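Local atomic coordinates of carbonic anhydrase (Neosartorya fumigata, PDB entry 7COI), a protein that probably catalyses the reversible hydration of carbon dioxide to hydrogencarbonate and a proton, as a zinc-dependent carbonic anhydrase of the beta class. Residues A[201-204]-A[205-208]; A[89-92]-A[93-96]. All blocks are in the same frame, centred on the assembly; numbering follows the deposited sequence.

Contact 1 of 2, residues A[201-204]-A[205-208]; sequences RQLR and EQHL
The backbone N of H207 is shared by two carbonyls at the end of a helix: L203 O takes it at 2.9 Å, and R204 O, at 3.3 Å, adds a weak bond. H207 is the first residue to leave helical geometry, and its N-H meets L203 O at 136°, well short of the 165° with which E205 N reaches R201 O two residues earlier. The imidazole turns its edge to the same carbonyl, with CD2 lying 3.2 Å from L203 O near the ring plane. Q206 has CG beside its backbone N (chi1 -65°) and runs extended from there, which lays the amide alongside Q202 O and brings OE1 to 3.9 Å from L203 CD2. On another side, L208 CD1 meets the aliphatic CG of R204. H207, at the N-cap position of helix 208-212, has ND1 hydrogen-bonded to E210, and R204 NH1 bonds A184 O. E205 forms a salt bridge with R279 of the second subunit, and Q202 NE2 is hydrogen-bonded to Q237 of that subunit. The end of helix 193-206 packs on helix 216-236, through L203 on L223 and H207 on L226, and also meets the second subunit.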
loop_
_atom_site.group_PDB
_atom_site.type_symbol
_atom_site.label_atom_id
_atom_site.label_comp_id
_atom_site.label_asym_id
_atom_site.label_seq_id
_atom_site.Cartn_x
_atom_site.Cartn_y
_atom_site.Cartn_z
ATOM N N ARG A 201 0.820 0.233 -17.701
ATOM C CA ARG A 201 0.779 1.470 -18.538
ATOM C C ARG A 201 2.176 2.069 -18.677
ATOM O O ARG A 201 2.463 2.644 -19.740
ATOM C CB ARG A 201 -0.239 2.467 -18.012
ATOM C CG ARG A 201 -1.670 2.006 -18.123
ATOM C CD ARG A 201 -2.593 3.090 -17.651
ATOM N NE ARG A 201 -3.930 2.558 -17.692
ATOM C CZ ARG A 201 -4.702 2.584 -18.757
ATOM N NH1 ARG A 201 -4.279 3.205 -19.852
ATOM N NH2 ARG A 201 -5.902 2.035 -18.700
ATOM N N GLN A 202 3.061 1.893 -17.690
ATOM C CA GLN A 202 4.448 2.388 -17.816
ATOM C C GLN A 202 5.147 1.600 -18.947
ATOM O O GLN A 202 5.882 2.223 -19.770
ATOM C CB GLN A 202 5.196 2.241 -16.496
ATOM C CG GLN A 202 4.626 3.146 -15.396
ATOM C CD GLN A 202 5.336 2.913 -14.090
ATOM O OE1 GLN A 202 5.606 1.779 -13.702
ATOM N NE2 GLN A 202 5.672 3.995 -13.420
ATOM N N LEU A 203 4.943 0.278 -18.977
ATOM C CA LEU A 203 5.498 -0.589 -20.043
ATOM C C LEU A 203 4.868 -0.209 -21.382
ATOM O O LEU A 203 5.620 -0.146 -22.386
ATOM C CB LEU A 203 5.255 -2.063 -19.702
ATOM C CG LEU A 203 6.109 -2.610 -18.580
ATOM C CD1 LEU A 203 5.584 -3.970 -18.138
ATOM C CD2 LEU A 203 7.574 -2.692 -19.015
ATOM N N ARG A 204 3.566 0.065 -21.393
ATOM C CA ARG A 204 2.879 0.497 -22.634
ATOM C C ARG A 204 3.538 1.782 -23.184
ATOM O O ARG A 204 3.839 1.845 -24.416
ATOM C CB ARG A 204 1.402 0.700 -22.347
ATOM C CG ARG A 204 0.617 1.178 -23.552
ATOM C CD ARG A 204 -0.830 1.374 -23.172
ATOM N NE ARG A 204 -1.584 1.944 -24.268
ATOM C CZ ARG A 204 -2.806 2.416 -24.184
ATOM N NH1 ARG A 204 -3.469 2.375 -23.032
ATOM N NH2 ARG A 204 -3.354 2.941 -25.267
ATOM N N GLU A 205 3.753 2.779 -22.323
ATOM C CA GLU A 205 4.417 4.053 -22.712
ATOM C C GLU A 205 5.805 3.739 -23.270
ATOM O O GLU A 205 6.130 4.276 -24.342
ATOM C CB GLU A 205 4.535 5.026 -21.539
ATOM C CG GLU A 205 5.311 6.297 -21.829
ATOM C CD GLU A 205 5.556 7.159 -20.589
ATOM O OE1 GLU A 205 6.648 7.713 -20.466
ATOM O OE2 GLU A 205 4.641 7.303 -19.757
ATOM N N GLN A 206 6.597 2.930 -22.565
ATOM C CA GLN A 206 7.997 2.670 -22.944
ATOM C C GLN A 206 8.050 1.935 -24.287
ATOM O O GLN A 206 9.068 2.083 -24.996
ATOM C CB GLN A 206 8.724 1.811 -21.916
ATOM C CG GLN A 206 8.907 2.426 -20.537
ATOM C CD GLN A 206 9.217 1.345 -19.517
ATOM O OE1 GLN A 206 9.898 0.354 -19.815
ATOM N NE2 GLN A 206 8.675 1.496 -18.312
ATOM N N HIS A 207 7.067 1.092 -24.593
ATOM C CA HIS A 207 7.075 0.185 -25.773
ATOM C C HIS A 207 5.951 0.575 -26.743
ATOM O O HIS A 207 5.458 -0.324 -27.472
ATOM C CB HIS A 207 6.947 -1.272 -25.295
ATOM C CG HIS A 207 8.109 -1.723 -24.477
ATOM N ND1 HIS A 207 9.228 -2.274 -25.045
ATOM C CD2 HIS A 207 8.351 -1.684 -23.157
ATOM C CE1 HIS A 207 10.116 -2.562 -24.112
ATOM N NE2 HIS A 207 9.586 -2.245 -22.932
ATOM N N LEU A 208 5.512 1.840 -26.736
ATOM C CA LEU A 208 4.237 2.225 -27.402
ATOM C C LEU A 208 4.290 1.930 -28.914
ATOM O O LEU A 208 3.329 1.341 -29.434
ATOM C CB LEU A 208 3.914 3.697 -27.152
ATOM C CG LEU A 208 2.534 4.113 -27.666
ATOM C CD1 LEU A 208 1.428 3.326 -26.987
ATOM C CD2 LEU A 208 2.324 5.610 -27.516
#

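Contact 2 of 2, residues A[89-92]-A[93-96]; sequences KEWA and AKCS
C95 N donates to W91 O at 2.9 Å, one of four consecutive i to i+4 bonds that pair the amides of 93-96 with the carbonyls of 89-92. K89 O is filled by A93 N and E90 O by K94 N, each at 3.0 Å from donor N to acceptor O. The last of the four runs from S96 N to A92 O, at 3.1 Å. All are fairly straight, the C95 one reaching 164° at the hydrogen, as expected inside a regular helix. Each of the four carbonyls thus has the amide one turn further on as its partner. W91 O has a second neighbour besides the amide of C95, since SG of the same cysteine lies 3.4 Å from that oxygen.

The same sulfur makes a sulfur-aromatic contact: SG of C95 sits over one face of the indole, 3.7 Å from the centroid of the six-membered ring of W91 and 23° off its normal. It is displaced toward the rim, over the CE2-CZ2 bond, 3.5 Å from W91 CZ2. W91 has CG anti to its backbone N (chi1 176°), which swings the indole over the following turn and brings its face to the sulfur.

K94 bends at its last two torsions, so its chain crosses the indole at roughly a right angle and NZ arrives obliquely, 3.8 Å from W91 CD1. The ammonium group thus rests near the pyrrole part of the ring, while the sulfur lies over the benzene part.

This turn of helix 80-98 packs W91 and C95 on L103 of helix 102-106, and W91 also meets Y257, at the end of strand 251-257 of the third subunit, with A92 on S261 of that subunit.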
loop_
_atom_site.group_PDB
_atom_site.type_symbol
_atom_site.label_atom_id
_atom_site.label_comp_id
_atom_site.label_asym_id
_atom_site.label_seq_id
_atom_site.Cartn_x
_atom_site.Cartn_y
_atom_site.Cartn_z
ATOM N N LYS A 89 -15.660 -32.570 0.002
ATOM C CA LYS A 89 -15.810 -33.786 0.846
ATOM C C LYS A 89 -15.458 -35.023 0.019
ATOM O O LYS A 89 -14.821 -35.941 0.550
ATOM C CB LYS A 89 -17.170 -33.782 1.509
ATOM C CG LYS A 89 -17.368 -32.640 2.481
ATOM C CD LYS A 89 -18.562 -32.791 3.406
ATOM C CE LYS A 89 -18.860 -31.568 4.269
ATOM N NZ LYS A 89 -18.989 -30.314 3.474
ATOM N N GLU A 90 -15.851 -35.056 -1.249
ATOM C CA GLU A 90 -15.532 -36.182 -2.170
ATOM C C GLU A 90 -14.018 -36.249 -2.373
ATOM O O GLU A 90 -13.460 -37.341 -2.356
ATOM C CB GLU A 90 -16.249 -36.014 -3.503
ATOM C CG GLU A 90 -17.748 -36.114 -3.424
ATOM C CD GLU A 90 -18.461 -35.728 -4.712
ATOM O OE1 GLU A 90 -17.805 -35.414 -5.721
ATOM O OE2 GLU A 90 -19.681 -35.735 -4.691
ATOM N N TRP A 91 -13.369 -35.087 -2.539
ATOM C CA TRP A 91 -11.903 -35.030 -2.697
ATOM C C TRP A 91 -11.193 -35.536 -1.429
ATOM O O TRP A 91 -10.225 -36.318 -1.546
ATOM C CB TRP A 91 -11.498 -33.606 -3.099
ATOM C CG TRP A 91 -10.020 -33.492 -3.173
ATOM C CD1 TRP A 91 -9.210 -33.894 -4.198
ATOM C CD2 TRP A 91 -9.161 -32.988 -2.154
ATOM N NE1 TRP A 91 -7.902 -33.640 -3.887
ATOM C CE2 TRP A 91 -7.841 -33.083 -2.646
ATOM C CE3 TRP A 91 -9.378 -32.418 -0.898
ATOM C CZ2 TRP A 91 -6.730 -32.640 -1.919
ATOM C CZ3 TRP A 91 -8.279 -31.984 -0.184
ATOM C CH2 TRP A 91 -6.981 -32.074 -0.698
ATOM N N ALA A 92 -11.642 -35.131 -0.246
ATOM C CA ALA A 92 -11.091 -35.594 1.053
ATOM C C ALA A 92 -11.281 -37.122 1.174
ATOM O O ALA A 92 -10.379 -37.801 1.629
ATOM C CB ALA A 92 -11.746 -34.878 2.209
ATOM N N ALA A 93 -12.416 -37.645 0.737
ATOM C CA ALA A 93 -12.681 -39.107 0.773
ATOM C C ALA A 93 -11.683 -39.809 -0.149
ATOM O O ALA A 93 -11.054 -40.788 0.309
ATOM C CB ALA A 93 -14.113 -39.419 0.418
ATOM N N LYS A 94 -11.464 -39.280 -1.352
ATOM C CA LYS A 94 -10.529 -39.872 -2.342
ATOM C C LYS A 94 -9.104 -39.865 -1.762
ATOM O O LYS A 94 -8.391 -40.923 -1.882
ATOM C CB LYS A 94 -10.620 -39.118 -3.663
ATOM C CG LYS A 94 -9.769 -39.667 -4.791
ATOM C CD LYS A 94 -10.010 -39.037 -6.148
ATOM C CE LYS A 94 -9.833 -37.521 -6.188
ATOM N NZ LYS A 94 -8.413 -37.076 -6.116
ATOM N N CYS A 95 -8.682 -38.759 -1.135
ATOM C CA CYS A 95 -7.358 -38.670 -0.463
ATOM C C CYS A 95 -7.208 -39.783 0.588
ATOM O O CYS A 95 -6.151 -40.476 0.615
ATOM C CB CYS A 95 -7.125 -37.306 0.181
ATOM S SG CYS A 95 -6.827 -36.013 -1.048
ATOM N N SER A 96 -8.206 -39.934 1.448
ATOM C CA SER A 96 -8.211 -40.907 2.571
ATOM C C SER A 96 -8.106 -42.336 2.007
ATOM O O SER A 96 -7.344 -43.172 2.604
ATOM C CB SER A 96 -9.438 -40.707 3.417
ATOM O OG SER A 96 -9.590 -41.770 4.343
#

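Overall arrangement
Contact 2 comes first along the chain, in helix 80-98 near the start of the model, and closes long before contact 1 opens at the end of helix 193-206. Their centres are 48 Å apart, on opposite sides of the chain's centre, and their nearest atoms stay about 35 Å apart. Between them in sequence come strands 114-119, 137-142 and 169-175 of the mixed sheet and the zinc ligands C119, H175 and C178. Contact 1 is the nearer to the metal, with the L203 side chain about 13 Å from the zinc ion. Each meets a different copy of the protein, the second subunit at contact 1 and the third at contact 2, so both helices contribute to subunit interfaces of the four-chain assembly.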